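Local coordinates for protein catalase (Bacillus pumilus, PDB 4QOL) that breaks down hydrogen peroxide to water and oxygen at a heme and also shows peroxidase-like reactivity toward phenolic substrates, at residues 461-465 with 481-485. Sequence-based numbering, arbitrary orientation.
Sequences CNFYR and DIRSY
Tyr485, the last modelled residue of the chain, lays its ring against one side of helix 453-466, where Cys461, Tyr464 and Arg465 receive it. Cys461 SG sits over the centre of one ring face, 3.8 Å from the Tyr485 centroid and 11° off the ring normal, a sulfur-aromatic contact. One helical turn on, the ring of Tyr464 stands almost perpendicular to that of Tyr485. The pair is T-shaped: the edge of Tyr485 points at the face of Tyr464, with planes at 82° and centroids 5.8 Å apart. With chi1 at 176°, CG of Tyr485 points opposite its backbone N, and the ring reaches from the end of the modelled chain to the helix. At the hydroxyl end, the guanidinium of Arg465 is steeply inclined to the ring, its NH2 3.8 Å from Tyr485 CE2. Ile482 adds a methyl contact, CD1 lying 3.8 Å from Tyr464 CD2. Within 481-485, Asp481 OD1 accepts from Arg483 N in an Asx turn, and the carboxylate also takes a side-on salt bridge from the Arg483 guanidinium. The contact lies at the surface, with 481-485 following helix 468-478 and lying back against helix 453-466, while Ile482 also touches Gln472 and Ala475 of helix 468-478 and Phe463 packs against helix 175-181.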
# COMPACT_ATOMS: atom_id res chain seq x y z
N CYS A 461 20.11 -42.46 -1.43
CA CYS A 461 21.24 -42.48 -2.34
C CYS A 461 22.12 -41.26 -2.22
O CYS A 461 23.35 -41.36 -2.32
CB CYS A 461 20.73 -42.67 -3.77
SG CYS A 461 20.06 -44.40 -3.95
N ASN A 462 21.52 -40.08 -2.02
CA ASN A 462 22.37 -38.91 -1.84
C ASN A 462 23.23 -39.02 -0.58
O ASN A 462 24.39 -38.64 -0.60
CB ASN A 462 21.50 -37.60 -1.80
CG ASN A 462 20.91 -37.23 -3.15
OD1 ASN A 462 21.42 -37.57 -4.18
ND2 ASN A 462 19.87 -36.42 -3.12
N PHE A 463 22.64 -39.47 0.51
CA PHE A 463 23.40 -39.60 1.77
C PHE A 463 24.40 -40.78 1.68
O PHE A 463 25.48 -40.69 2.23
CB PHE A 463 22.44 -39.75 2.96
CG PHE A 463 21.57 -38.52 3.17
CD1 PHE A 463 22.16 -37.31 3.35
CD2 PHE A 463 20.17 -38.59 3.22
CE1 PHE A 463 21.41 -36.16 3.56
CE2 PHE A 463 19.37 -37.45 3.45
CZ PHE A 463 20.02 -36.22 3.61
N TYR A 464 24.07 -41.79 0.86
CA TYR A 464 25.01 -42.90 0.61
C TYR A 464 26.29 -42.36 -0.10
O TYR A 464 27.42 -42.74 0.23
CB TYR A 464 24.33 -43.98 -0.24
CG TYR A 464 25.11 -45.28 -0.26
CD1 TYR A 464 26.17 -45.45 -1.13
CD2 TYR A 464 24.81 -46.27 0.63
CE1 TYR A 464 26.92 -46.61 -1.13
CE2 TYR A 464 25.51 -47.45 0.64
CZ TYR A 464 26.57 -47.60 -0.21
OH TYR A 464 27.24 -48.80 -0.16
N ARG A 465 26.10 -41.45 -1.08
CA ARG A 465 27.22 -40.86 -1.79
C ARG A 465 28.06 -40.01 -0.88
O ARG A 465 29.28 -39.88 -1.10
CB ARG A 465 26.75 -40.00 -2.95
CG ARG A 465 26.13 -40.82 -4.06
CD ARG A 465 25.70 -39.93 -5.22
NE ARG A 465 24.81 -40.73 -6.05
CZ ARG A 465 23.47 -40.73 -6.15
NH1 ARG A 465 22.65 -39.82 -5.56
NH2 ARG A 465 22.95 -41.65 -6.98
N ASP A 481 15.33 -51.35 0.83
CA ASP A 481 16.33 -52.30 0.30
C ASP A 481 17.08 -51.63 -0.79
O ASP A 481 16.50 -51.33 -1.84
CB ASP A 481 15.60 -53.54 -0.24
CG ASP A 481 16.53 -54.54 -0.89
OD1 ASP A 481 17.75 -54.33 -0.96
OD2 ASP A 481 15.98 -55.58 -1.36
N ILE A 482 18.37 -51.39 -0.58
CA ILE A 482 19.17 -50.71 -1.58
C ILE A 482 20.13 -51.64 -2.31
O ILE A 482 21.02 -51.15 -3.03
CB ILE A 482 19.94 -49.47 -0.99
CG1 ILE A 482 20.78 -49.72 0.28
CG2 ILE A 482 18.92 -48.40 -0.66
CD1 ILE A 482 21.85 -48.65 0.55
N ARG A 483 20.01 -52.95 -2.10
CA ARG A 483 20.84 -53.93 -2.83
C ARG A 483 20.95 -53.71 -4.34
O ARG A 483 22.06 -53.62 -4.87
CB ARG A 483 20.37 -55.35 -2.54
CG ARG A 483 20.75 -55.88 -1.16
CD ARG A 483 20.29 -57.30 -1.00
NE ARG A 483 18.82 -57.37 -1.01
CZ ARG A 483 18.12 -58.49 -1.07
NH1 ARG A 483 18.75 -59.66 -1.06
NH2 ARG A 483 16.79 -58.46 -1.07
N SER A 484 19.83 -53.61 -5.03
CA SER A 484 19.91 -53.41 -6.47
C SER A 484 20.57 -52.07 -6.93
O SER A 484 21.28 -52.05 -7.94
CB SER A 484 18.55 -53.63 -7.12
OG SER A 484 17.81 -52.44 -7.13
N TYR A 485 20.39 -50.98 -6.20
CA TYR A 485 21.44 -49.93 -6.21
C TYR A 485 22.69 -50.51 -5.49
O TYR A 485 23.80 -50.24 -5.93
CB TYR A 485 20.97 -48.58 -5.59
CG TYR A 485 22.02 -47.45 -5.46
CD1 TYR A 485 22.88 -47.40 -4.35
CD2 TYR A 485 22.09 -46.40 -6.39
CE1 TYR A 485 23.81 -46.38 -4.20
CE2 TYR A 485 23.04 -45.38 -6.25
CZ TYR A 485 23.89 -45.38 -5.15
OH TYR A 485 24.83 -44.38 -4.98